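Local coordinates for protein KLLA0C04147p (Kluyveromyces lactis, PDB 5WVR) that probably binds and transfers sterols as a member of the oxysterol-binding protein family, this chain being its C-terminal lipid-binding part with cholesterol bound, at residues L200-K205 against V229-G234; L99-I104 against F315-V320; N67-L72 against R360-G365; Q396-K401 against K414-Y419. One frame throughout, in Å; residues are numbered along the deposited sequence.

Contact 1. Residues L200-K205 against V229-G234; sequences LYTYKK and VNHNTG. With CLR (cholesterol), chain B.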
# COMPACT_ATOMS: atom_id res chain seq x y z
N LEU A 200 -6.81 16.00 -8.72
CA LEU A 200 -6.18 14.69 -8.92
C LEU A 200 -4.66 14.79 -8.98
O LEU A 200 -4.11 15.61 -9.72
CB LEU A 200 -6.69 14.02 -10.20
CG LEU A 200 -5.88 12.78 -10.60
CD1 LEU A 200 -6.05 11.70 -9.55
CD2 LEU A 200 -6.26 12.28 -11.99
N TYR A 201 -4.00 13.94 -8.19
CA TYR A 201 -2.56 13.69 -8.24
C TYR A 201 -2.31 12.27 -8.75
O TYR A 201 -3.00 11.33 -8.36
CB TYR A 201 -1.92 13.81 -6.87
CG TYR A 201 -2.12 15.14 -6.19
CD1 TYR A 201 -3.23 15.38 -5.38
CD2 TYR A 201 -1.19 16.16 -6.36
CE1 TYR A 201 -3.42 16.60 -4.74
CE2 TYR A 201 -1.36 17.39 -5.74
CZ TYR A 201 -2.47 17.61 -4.93
OH TYR A 201 -2.60 18.84 -4.33
N THR A 202 -1.30 12.12 -9.60
CA THR A 202 -0.86 10.79 -9.98
C THR A 202 0.66 10.69 -9.83
O THR A 202 1.38 11.70 -9.93
CB THR A 202 -1.28 10.44 -11.43
OG1 THR A 202 -0.73 11.38 -12.35
CG2 THR A 202 -2.78 10.46 -11.56
N TYR A 203 1.12 9.47 -9.56
CA TYR A 203 2.53 9.14 -9.41
C TYR A 203 2.67 7.63 -9.54
O TYR A 203 1.68 6.89 -9.52
CB TYR A 203 3.10 9.62 -8.08
CG TYR A 203 2.54 8.86 -6.88
CD1 TYR A 203 1.31 9.20 -6.33
CD2 TYR A 203 3.25 7.80 -6.31
CE1 TYR A 203 0.79 8.50 -5.25
CE2 TYR A 203 2.74 7.09 -5.22
CZ TYR A 203 1.52 7.45 -4.70
OH TYR A 203 1.01 6.78 -3.64
N LYS A 204 3.91 7.21 -9.70
CA LYS A 204 4.29 5.81 -9.60
C LYS A 204 5.22 5.64 -8.41
O LYS A 204 5.93 6.57 -8.02
CB LYS A 204 4.94 5.27 -10.88
CG LYS A 204 3.98 5.19 -12.05
CD LYS A 204 4.48 4.25 -13.12
CE LYS A 204 3.54 4.24 -14.31
NZ LYS A 204 4.01 3.33 -15.40
N LYS A 205 5.19 4.43 -7.81
CA LYS A 205 5.95 4.16 -6.61
C LYS A 205 7.41 3.92 -6.98
O LYS A 205 7.72 3.56 -8.12
CB LYS A 205 5.34 2.94 -5.90
CG LYS A 205 3.93 3.22 -5.40
CD LYS A 205 3.33 1.99 -4.70
CE LYS A 205 2.11 2.39 -3.90
NZ LYS A 205 1.32 1.21 -3.47
N VAL A 229 2.21 14.71 -10.10
CA VAL A 229 1.69 15.84 -10.85
C VAL A 229 0.25 16.07 -10.41
O VAL A 229 -0.53 15.11 -10.26
CB VAL A 229 1.77 15.59 -12.37
CG1 VAL A 229 3.23 15.51 -12.83
CG2 VAL A 229 1.10 14.30 -12.72
N ASN A 230 -0.10 17.34 -10.17
CA ASN A 230 -1.48 17.73 -9.86
C ASN A 230 -2.13 18.08 -11.18
O ASN A 230 -1.90 19.14 -11.73
CB ASN A 230 -1.52 18.90 -8.88
CG ASN A 230 -2.94 19.32 -8.53
OD1 ASN A 230 -3.84 19.35 -9.38
ND2 ASN A 230 -3.16 19.64 -7.27
N HIS A 231 -2.97 17.19 -11.69
CA HIS A 231 -3.58 17.41 -12.99
C HIS A 231 -4.51 18.64 -13.03
O HIS A 231 -4.91 19.05 -14.13
CB HIS A 231 -4.34 16.15 -13.42
CG HIS A 231 -3.44 14.98 -13.65
ND1 HIS A 231 -2.91 14.68 -14.89
CD2 HIS A 231 -2.96 14.04 -12.80
CE1 HIS A 231 -2.15 13.61 -14.80
NE2 HIS A 231 -2.16 13.20 -13.54
N ASN A 232 -4.83 19.25 -11.90
CA ASN A 232 -5.71 20.41 -11.93
C ASN A 232 -5.00 21.75 -11.84
O ASN A 232 -5.60 22.77 -12.21
CB ASN A 232 -6.75 20.33 -10.81
CG ASN A 232 -7.68 19.16 -10.98
OD1 ASN A 232 -7.27 18.00 -10.89
ND2 ASN A 232 -8.94 19.46 -11.24
N THR A 233 -3.75 21.81 -11.37
CA THR A 233 -3.20 23.13 -11.03
C THR A 233 -2.16 23.74 -12.01
O THR A 233 -2.26 24.94 -12.26
CB THR A 233 -2.62 23.14 -9.57
OG1 THR A 233 -1.70 22.06 -9.36
CG2 THR A 233 -3.76 23.05 -8.55
N GLY A 234 -1.18 23.02 -12.56
CA GLY A 234 -0.69 21.72 -12.15
C GLY A 234 0.74 21.77 -11.62
O GLY A 234 1.72 21.68 -12.36
C1 CLR B . 6.47 -1.63 -0.82
C2 CLR B . 5.39 -0.54 -0.79
C3 CLR B . 4.44 -0.69 -1.97
C4 CLR B . 3.74 -2.05 -1.90
C5 CLR B . 4.78 -3.17 -1.78
C6 CLR B . 4.68 -4.27 -2.63
C7 CLR B . 5.55 -5.35 -2.68
C8 CLR B . 6.47 -5.43 -1.45
C9 CLR B . 7.04 -4.05 -1.08
C10 CLR B . 5.91 -3.05 -0.76
C11 CLR B . 8.08 -4.15 0.04
C12 CLR B . 9.18 -5.19 -0.25
C13 CLR B . 8.56 -6.56 -0.54
C14 CLR B . 7.63 -6.39 -1.75
C15 CLR B . 7.26 -7.83 -2.06
C16 CLR B . 8.64 -8.49 -2.05
C17 CLR B . 9.52 -7.58 -1.17
C18 CLR B . 7.82 -7.13 0.68
C19 CLR B . 5.32 -3.33 0.62
C20 CLR B . 10.39 -8.39 -0.19
C21 CLR B . 11.35 -7.46 0.55
C22 CLR B . 11.17 -9.46 -0.95
C23 CLR B . 11.47 -10.70 -0.10
C24 CLR B . 11.92 -11.89 -0.96
C25 CLR B . 12.22 -13.15 -0.13
C26 CLR B . 13.46 -12.96 0.75
C27 CLR B . 12.38 -14.38 -1.02
O1 CLR B . 3.45 0.35 -1.93

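Contact 2. Residues L99-I104 against F315-V320; sequences LLYVAI and FNVWHV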
# COMPACT_ATOMS: atom_id res chain seq x y z
N LEU A 99 0.46 19.73 -2.19
CA LEU A 99 1.35 18.79 -2.86
C LEU A 99 2.46 18.33 -1.93
O LEU A 99 2.76 17.14 -1.87
CB LEU A 99 1.92 19.42 -4.13
CG LEU A 99 2.94 18.58 -4.89
CD1 LEU A 99 2.48 17.13 -5.01
CD2 LEU A 99 3.02 19.20 -6.23
N LEU A 100 3.05 19.26 -1.17
CA LEU A 100 4.11 18.88 -0.24
C LEU A 100 3.66 17.77 0.70
O LEU A 100 4.40 16.81 0.94
CB LEU A 100 4.56 20.09 0.58
CG LEU A 100 5.57 19.79 1.70
CD1 LEU A 100 6.88 19.27 1.13
CD2 LEU A 100 5.83 21.02 2.52
N TYR A 101 2.45 17.88 1.22
CA TYR A 101 1.97 16.87 2.16
C TYR A 101 1.55 15.58 1.43
O TYR A 101 1.79 14.48 1.93
CB TYR A 101 0.86 17.46 3.03
CG TYR A 101 1.41 18.15 4.28
CD1 TYR A 101 2.27 19.23 4.17
CD2 TYR A 101 1.09 17.70 5.55
CE1 TYR A 101 2.79 19.85 5.30
CE2 TYR A 101 1.61 18.32 6.68
CZ TYR A 101 2.46 19.39 6.55
OH TYR A 101 3.00 20.00 7.65
N VAL A 102 0.97 15.70 0.23
CA VAL A 102 0.71 14.52 -0.59
C VAL A 102 2.00 13.78 -0.89
O VAL A 102 2.07 12.54 -0.81
CB VAL A 102 -0.02 14.91 -1.90
CG1 VAL A 102 0.03 13.75 -2.93
CG2 VAL A 102 -1.45 15.29 -1.60
N ALA A 103 3.05 14.53 -1.24
CA ALA A 103 4.34 13.91 -1.53
C ALA A 103 4.88 13.15 -0.33
O ALA A 103 5.37 12.02 -0.46
CB ALA A 103 5.34 14.98 -1.97
N ILE A 104 4.83 13.77 0.85
CA ILE A 104 5.40 13.11 2.01
C ILE A 104 4.54 11.91 2.43
O ILE A 104 5.07 10.94 2.96
CB ILE A 104 5.63 14.17 3.10
CG1 ILE A 104 6.75 15.10 2.60
CG2 ILE A 104 6.05 13.54 4.45
CD1 ILE A 104 7.08 16.27 3.52
N PHE A 315 10.40 22.70 9.32
CA PHE A 315 9.35 22.11 10.13
C PHE A 315 9.27 20.61 9.89
O PHE A 315 9.41 20.14 8.75
CB PHE A 315 8.01 22.78 9.85
CG PHE A 315 7.61 22.81 8.40
CD1 PHE A 315 8.11 23.77 7.55
CD2 PHE A 315 6.69 21.90 7.89
CE1 PHE A 315 7.74 23.83 6.22
CE2 PHE A 315 6.30 21.94 6.56
CZ PHE A 315 6.83 22.93 5.72
N ASN A 316 9.07 19.85 10.96
CA ASN A 316 8.83 18.42 10.80
C ASN A 316 7.51 18.19 10.07
O ASN A 316 6.59 19.01 10.14
CB ASN A 316 8.82 17.71 12.15
CG ASN A 316 10.20 17.66 12.81
OD1 ASN A 316 11.22 17.46 12.15
ND2 ASN A 316 10.22 17.81 14.13
N VAL A 317 7.42 17.07 9.35
CA VAL A 317 6.18 16.74 8.66
C VAL A 317 5.77 15.31 8.99
O VAL A 317 4.58 15.00 9.08
CB VAL A 317 6.34 16.93 7.14
CG1 VAL A 317 5.10 16.42 6.41
CG2 VAL A 317 6.55 18.39 6.82
N TRP A 318 6.75 14.42 9.20
CA TRP A 318 6.46 13.01 9.40
C TRP A 318 7.56 12.39 10.25
O TRP A 318 8.74 12.63 10.03
CB TRP A 318 6.36 12.26 8.06
CG TRP A 318 6.30 10.76 8.21
CD1 TRP A 318 5.20 10.00 8.50
CD2 TRP A 318 7.39 9.84 8.08
NE1 TRP A 318 5.54 8.67 8.55
CE2 TRP A 318 6.88 8.54 8.31
CE3 TRP A 318 8.75 9.98 7.79
CZ2 TRP A 318 7.67 7.41 8.27
CZ3 TRP A 318 9.54 8.86 7.75
CH2 TRP A 318 9.00 7.57 8.00
N HIS A 319 7.14 11.57 11.22
CA HIS A 319 8.04 10.71 11.98
C HIS A 319 7.46 9.29 12.01
O HIS A 319 6.24 9.11 12.00
CB HIS A 319 8.25 11.24 13.41
CG HIS A 319 9.46 10.68 14.08
ND1 HIS A 319 9.55 9.37 14.50
CD2 HIS A 319 10.64 11.26 14.41
CE1 HIS A 319 10.73 9.16 15.05
NE2 HIS A 319 11.41 10.30 15.01
N VAL A 320 8.33 8.28 12.05
CA VAL A 320 7.85 6.90 12.05
C VAL A 320 7.24 6.56 13.41
O VAL A 320 7.73 7.01 14.45
CB VAL A 320 8.99 5.91 11.69
CG1 VAL A 320 10.10 5.90 12.74
CG2 VAL A 320 8.44 4.50 11.48

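Contact 3. Residues N67-L72 against R360-G365; sequences NEPTSL and RAMEEG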
# COMPACT_ATOMS: atom_id res chain seq x y z
N ASN A 67 8.97 -16.46 4.53
CA ASN A 67 7.56 -16.13 4.36
C ASN A 67 7.07 -15.29 5.54
O ASN A 67 7.58 -15.40 6.65
CB ASN A 67 6.69 -17.39 4.27
CG ASN A 67 7.01 -18.24 3.06
OD1 ASN A 67 7.51 -17.75 2.05
ND2 ASN A 67 6.71 -19.54 3.16
N GLU A 68 6.08 -14.44 5.27
CA GLU A 68 5.42 -13.55 6.21
C GLU A 68 3.93 -13.79 6.07
O GLU A 68 3.44 -13.92 4.94
CB GLU A 68 5.75 -12.07 5.88
CG GLU A 68 4.99 -11.02 6.68
CD GLU A 68 5.42 -9.57 6.35
OE1 GLU A 68 4.62 -8.80 5.75
OE2 GLU A 68 6.56 -9.22 6.71
N PRO A 69 3.15 -13.85 7.18
CA PRO A 69 1.73 -14.13 7.14
C PRO A 69 0.84 -12.91 6.83
O PRO A 69 -0.15 -12.64 7.50
CB PRO A 69 1.44 -14.64 8.55
CG PRO A 69 2.35 -13.79 9.37
CD PRO A 69 3.62 -13.68 8.58
N THR A 70 1.23 -12.16 5.82
CA THR A 70 0.38 -11.11 5.28
C THR A 70 0.23 -11.38 3.80
O THR A 70 1.10 -11.99 3.18
CB THR A 70 0.99 -9.72 5.51
OG1 THR A 70 2.26 -9.65 4.84
CG2 THR A 70 1.19 -9.49 7.02
N SER A 71 -0.88 -10.92 3.24
CA SER A 71 -1.06 -10.93 1.80
C SER A 71 -0.45 -9.66 1.17
O SER A 71 -0.36 -8.62 1.81
CB SER A 71 -2.54 -11.00 1.45
OG SER A 71 -2.68 -11.21 0.07
N LEU A 72 -0.03 -9.78 -0.09
CA LEU A 72 0.25 -8.60 -0.89
C LEU A 72 -0.90 -7.61 -0.83
O LEU A 72 -0.67 -6.40 -0.88
CB LEU A 72 0.53 -8.99 -2.36
CG LEU A 72 1.79 -8.46 -3.01
CD1 LEU A 72 1.83 -6.90 -2.99
CD2 LEU A 72 2.98 -9.04 -2.30
N ARG A 360 -3.61 -17.90 7.70
CA ARG A 360 -4.00 -17.88 9.11
C ARG A 360 -3.12 -18.81 9.93
O ARG A 360 -2.66 -18.44 11.02
CB ARG A 360 -5.46 -18.26 9.28
CG ARG A 360 -5.86 -18.44 10.74
CD ARG A 360 -5.82 -17.12 11.47
NE ARG A 360 -6.61 -16.13 10.74
CZ ARG A 360 -6.34 -14.84 10.72
NH1 ARG A 360 -5.31 -14.35 11.41
NH2 ARG A 360 -7.10 -14.03 10.01
N ALA A 361 -2.90 -20.04 9.44
CA ALA A 361 -2.12 -21.01 10.20
C ALA A 361 -0.69 -20.54 10.36
O ALA A 361 -0.10 -20.71 11.42
CB ALA A 361 -2.14 -22.38 9.53
N MET A 362 -0.14 -19.93 9.31
CA MET A 362 1.19 -19.34 9.38
C MET A 362 1.26 -18.27 10.46
O MET A 362 2.21 -18.23 11.26
CB MET A 362 1.53 -18.72 8.04
CG MET A 362 2.72 -17.86 8.13
SD MET A 362 4.10 -18.68 7.44
CE MET A 362 3.86 -18.08 5.81
N GLU A 363 0.27 -17.38 10.48
CA GLU A 363 0.24 -16.33 11.48
C GLU A 363 0.29 -16.90 12.88
O GLU A 363 0.94 -16.33 13.75
CB GLU A 363 -1.01 -15.47 11.31
CG GLU A 363 -0.86 -14.08 11.91
CD GLU A 363 -2.19 -13.35 12.02
OE1 GLU A 363 -3.02 -13.80 12.83
OE2 GLU A 363 -2.41 -12.36 11.30
N GLU A 364 -0.33 -18.05 13.10
CA GLU A 364 -0.37 -18.67 14.42
C GLU A 364 0.79 -19.64 14.64
O GLU A 364 0.75 -20.42 15.60
CB GLU A 364 -1.71 -19.37 14.62
CG GLU A 364 -2.90 -18.38 14.68
CD GLU A 364 -4.25 -19.09 14.73
OE1 GLU A 364 -4.25 -20.32 14.61
OE2 GLU A 364 -5.30 -18.44 14.90
N GLY A 365 1.81 -19.61 13.79
CA GLY A 365 2.98 -20.45 13.93
C GLY A 365 2.80 -21.93 13.62
O GLY A 365 3.60 -22.74 14.09
O HOH W 1 -0.43 -10.96 10.25

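Contact 4. Residues Q396-K401 against K414-Y419; sequences QQRWFK and KFNGEY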
# COMPACT_ATOMS: atom_id res chain seq x y z
N GLN A 396 -13.61 -13.06 -15.40
CA GLN A 396 -14.18 -11.75 -15.11
C GLN A 396 -13.97 -11.42 -13.64
O GLN A 396 -14.42 -12.16 -12.77
CB GLN A 396 -15.67 -11.69 -15.46
CG GLN A 396 -15.95 -11.73 -16.96
CD GLN A 396 -17.44 -11.66 -17.29
OE1 GLN A 396 -18.30 -12.08 -16.50
NE2 GLN A 396 -17.75 -11.12 -18.46
N GLN A 397 -13.27 -10.32 -13.38
CA GLN A 397 -13.15 -9.82 -12.02
C GLN A 397 -14.54 -9.55 -11.46
O GLN A 397 -15.49 -9.29 -12.20
CB GLN A 397 -12.34 -8.53 -12.01
CG GLN A 397 -10.87 -8.61 -12.48
CD GLN A 397 -10.71 -8.99 -13.94
OE1 GLN A 397 -11.60 -8.75 -14.74
NE2 GLN A 397 -9.56 -9.55 -14.31
N ARG A 398 -14.66 -9.58 -10.14
CA ARG A 398 -15.97 -9.38 -9.56
C ARG A 398 -16.27 -7.93 -9.21
O ARG A 398 -17.40 -7.48 -9.40
CB ARG A 398 -16.14 -10.25 -8.31
CG ARG A 398 -17.52 -10.18 -7.70
CD ARG A 398 -18.57 -10.43 -8.77
NE ARG A 398 -19.93 -10.45 -8.25
CZ ARG A 398 -20.72 -9.39 -8.10
NH1 ARG A 398 -20.28 -8.18 -8.44
NH2 ARG A 398 -21.94 -9.54 -7.61
N TRP A 399 -15.31 -7.18 -8.67
CA TRP A 399 -15.64 -5.87 -8.11
C TRP A 399 -15.01 -4.69 -8.85
O TRP A 399 -15.23 -3.55 -8.44
CB TRP A 399 -15.21 -5.81 -6.63
CG TRP A 399 -15.79 -6.92 -5.81
CD1 TRP A 399 -15.11 -7.99 -5.28
CD2 TRP A 399 -17.16 -7.10 -5.46
NE1 TRP A 399 -15.98 -8.81 -4.61
CE2 TRP A 399 -17.24 -8.29 -4.69
CE3 TRP A 399 -18.32 -6.37 -5.69
CZ2 TRP A 399 -18.43 -8.75 -4.17
CZ3 TRP A 399 -19.51 -6.84 -5.17
CH2 TRP A 399 -19.56 -8.02 -4.42
N PHE A 400 -14.25 -4.94 -9.92
CA PHE A 400 -13.51 -3.94 -10.67
C PHE A 400 -13.63 -4.26 -12.15
O PHE A 400 -13.74 -5.42 -12.55
CB PHE A 400 -12.02 -3.93 -10.34
CG PHE A 400 -11.68 -3.45 -8.96
CD1 PHE A 400 -11.72 -4.31 -7.87
CD2 PHE A 400 -11.25 -2.16 -8.76
CE1 PHE A 400 -11.38 -3.86 -6.58
CE2 PHE A 400 -10.90 -1.70 -7.47
CZ PHE A 400 -10.96 -2.56 -6.39
N LYS A 401 -13.56 -3.22 -12.99
CA LYS A 401 -13.48 -3.46 -14.42
C LYS A 401 -12.43 -2.54 -15.01
O LYS A 401 -12.36 -1.36 -14.66
CB LYS A 401 -14.85 -3.24 -15.10
CG LYS A 401 -14.78 -3.04 -16.61
CD LYS A 401 -16.08 -3.45 -17.31
CE LYS A 401 -15.83 -3.76 -18.78
NZ LYS A 401 -14.59 -4.57 -18.98
N LYS A 414 -11.40 0.41 -12.44
CA LYS A 414 -12.53 1.15 -11.89
C LYS A 414 -13.33 0.23 -10.99
O LYS A 414 -13.82 -0.81 -11.44
CB LYS A 414 -13.42 1.68 -13.01
CG LYS A 414 -14.56 2.58 -12.56
CD LYS A 414 -15.26 3.19 -13.78
CE LYS A 414 -16.16 4.36 -13.40
NZ LYS A 414 -17.09 4.01 -12.30
N PHE A 415 -13.44 0.61 -9.71
CA PHE A 415 -14.31 -0.05 -8.75
C PHE A 415 -15.77 0.09 -9.18
O PHE A 415 -16.23 1.18 -9.49
CB PHE A 415 -14.07 0.60 -7.37
CG PHE A 415 -14.91 0.05 -6.23
CD1 PHE A 415 -14.80 -1.27 -5.84
CD2 PHE A 415 -15.75 0.90 -5.51
CE1 PHE A 415 -15.58 -1.77 -4.75
CE2 PHE A 415 -16.51 0.42 -4.43
CZ PHE A 415 -16.42 -0.93 -4.05
N ASN A 416 -16.51 -1.02 -9.19
CA ASN A 416 -17.88 -0.96 -9.70
C ASN A 416 -18.88 -0.38 -8.70
O ASN A 416 -20.06 -0.27 -9.03
CB ASN A 416 -18.35 -2.35 -10.17
CG ASN A 416 -18.54 -3.34 -9.04
OD1 ASN A 416 -18.54 -2.98 -7.84
ND2 ASN A 416 -18.71 -4.61 -9.41
N GLY A 417 -18.44 -0.01 -7.49
CA GLY A 417 -19.29 0.62 -6.50
C GLY A 417 -20.23 -0.30 -5.75
O GLY A 417 -21.01 0.17 -4.92
N GLU A 418 -20.16 -1.61 -5.98
CA GLU A 418 -21.18 -2.50 -5.44
C GLU A 418 -20.77 -3.17 -4.14
O GLU A 418 -21.66 -3.60 -3.40
CB GLU A 418 -21.55 -3.57 -6.47
CG GLU A 418 -22.16 -2.98 -7.72
CD GLU A 418 -23.16 -1.88 -7.40
OE1 GLU A 418 -24.35 -2.20 -7.15
OE2 GLU A 418 -22.76 -0.68 -7.39
N TYR A 419 -19.48 -3.26 -3.84
CA TYR A 419 -19.05 -4.12 -2.74
C TYR A 419 -19.66 -3.67 -1.41
O TYR A 419 -20.19 -4.49 -0.65
CB TYR A 419 -17.53 -4.15 -2.64
CG TYR A 419 -17.03 -4.96 -1.46
CD1 TYR A 419 -17.01 -6.34 -1.51
CD2 TYR A 419 -16.61 -4.33 -0.30
CE1 TYR A 419 -16.58 -7.09 -0.41
CE2 TYR A 419 -16.17 -5.06 0.79
CZ TYR A 419 -16.14 -6.44 0.72
OH TYR A 419 -15.69 -7.16 1.80

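Contact 1. Residues L200-K205 against V229-G234
V229 and T202 form the antiparallel hydrogen-bonded pair that ties the two strands together: T202 N donates to V229 O, and V229 N to T202 O at 3.1 Å. CG2 of V229 rests beside T202 OG1, a branched side chain suiting the extended backbone. N230 faces Y201 in the adjoining non-hydrogen-bonded pair. With N230 CG anti to the backbone N (chi1 -179°), its amide lies obliquely against the tyrosine ring, CB 3.5 Å from Y201 CE2. Its OD1 accepts from N232 N at 2.7 Å, an Asx turn that bends the chain out of the strand, while ND2 is hydrogen-bonded to E199 OE2. An alanine in place of Y201 would probably open a gap toward V102 of helix 95-108, leaving the N230 side chain without the ring it packs against. H231 N bonds to L200 O at 2.8 Å. The imidazole runs alongside L200, and H231 NE2 and T202 OG1 share a 2.6 Å hydrogen bond; threonine supplies both this hydroxyl and a methyl beside the ring. N232 OD1 then takes L200 N at 3.0 Å, the N-H standing above the amide's carbonyl plane. One more backbone bond and then the side chains of H231 and N232 thus continue the pairing where strand 219-230 stops. At the other end, K205 NZ donates to cholesterol O1 at 2.8 Å; its salt bridge to D79 probably fixes the ammonium for the sterol hydroxyl.

Contact 2. Residues L99-I104 against F315-V320
I104 and V317 make the tightest of the apolar contacts here, with I104 CD1 3.5 Å from V317 CG1. Both gamma branches of the isoleucine take part: CG2 also touches that valine methyl and reaches W318 CB at 3.8 Å. Beta-branched residues suit this place because they offer two methyl-bearing arms close to the backbone. Farther back along the helix, L100 meets F315 from the opposite direction, its CD2 lying at the ring edge, 3.9 Å from F315 CZ. A CH-pi contact joins the strand to Y101: V317 CG1 sits over one face of the tyrosine ring, 4.1 Å from its centroid. V317 CG1 is placed there, and against I104, by being anti to the backbone N (chi1 173°). Y101 OH passes obliquely by F315 CE2, and the same ring meets F92 edge-to-face. No hydrogen bond crosses between the segments, so apolar packing alone joins them. The helix segment runs 33° from the strand direction, their axes 9.4 Å apart. V317 and W318 both stand opposite V277 in a classic beta bulge, so both CB atoms point at helix 95-108, while the indole goes on away from it toward Y82: a helix packed on the antiparallel strands of the sterol-binding fold.

Contact 3. Residues N67-L72 against R360-G365
M362 reaches across from its helix and meets P69 with CG and N67 with its terminal methyl. Its CG stands anti to the backbone N (chi1 168°), which directs it at the proline, where P69 CB lies only 3.5 Å away, a tight fit. The thioether chain then turns about the CB-CG and CG-SD bonds and brings CE to N67 CB at 3.3 Å, the two side chains crossing at about a right angle. A flexible, unbranched methionine can follow such a curved path from the proline to N67. An alanine at M362 would probably open a gap beside P69 and leave N67 CB without its methyl neighbour. P69 itself is the centre of an inverse gamma turn, at the corner where the chain changes direction, while G365, with its positive phi, is the C-prime residue of a Schellman motif ending helix 357-363. The P69 ring also lies crosswise to E363, P69 CB being 3.8 Å from E363 CB. Beyond that apolar stem the carboxylate turns to polar partners: E363 OE1 forms a salt bridge with R360 NH1 at 2.8 Å, and OE2 one with R30. A water lies within hydrogen-bonding distance of both E363 OE2 and P69 O.

Contact 4. Residues Q396-K401 against K414-Y419
W399 lies between R398 and Y419, and its side chain can be followed outward from the loop just before strand 400-404. CB, with CG anti to the carbonyl carbon (chi1 -54°), has F415 CE1 as a distant neighbour at 4.5 Å. At the ring fusion, CD2 has Y419 CB nearby and W399 CE2 meets Y419 CD1 at 3.7 Å. NE1 passes the same tyrosine carbon at longer range. Along the benzene edge of the indole, CE3 has N416 OD1 near its edge, and W399 CZ3 comes to 3.7 Å from Y419 CA and close to E418 CB. CZ2 again touches Y419 CD1. The tyrosine turns its edge to the tryptophan face in a T-shaped pair, the rings of W399 and Y419 standing nearly perpendicular. R398 CG covers the opposite face, and at the tip CH2 lies over the centre of the R398 guanidinium, whose charge is paired with E431. A broad flat indole suits a place where R398 packs on one face and Y419 on the other. Y419 OH has its own partner in E130. Beside the tryptophan, N416 N donates to W399 O at 2.9 Å, and N416 OD1 takes E418 N in an Asx turn that leads into helix 419-424. F400 and F415 share one face of the strands, their rings oblique, with F400 CE2 3.9 Å from F415 CB. Reciprocal backbone bonds join K401 and K414, whose long chains suit the exposed face. This is the open end of an antiparallel beta hairpin, strands 400-404 and 411-415, flanked by W399, F400, F415 and Y419, with F141 meeting both W399 and Y419.

Contacts 1 and 2 lie on the same body of antiparallel strands, their centres about 17 Å apart, and they touch through Y201, whose CE1 lies 3.9 Å from V102 CG2 of helix 95-108. Contact 3 lies across the chain's centre from both, about 35 Å from contact 1 between centres. Cholesterol occupies the region between them: K205 of contact 1 holds its hydroxyl, L72 of contact 3 touches it, and the W318 side chain of contact 2 stays about 12 Å off. Contact 4 comes after all three in the chain; its nearest atoms are about 12 Å from contact 3 and about 13 Å from contact 1.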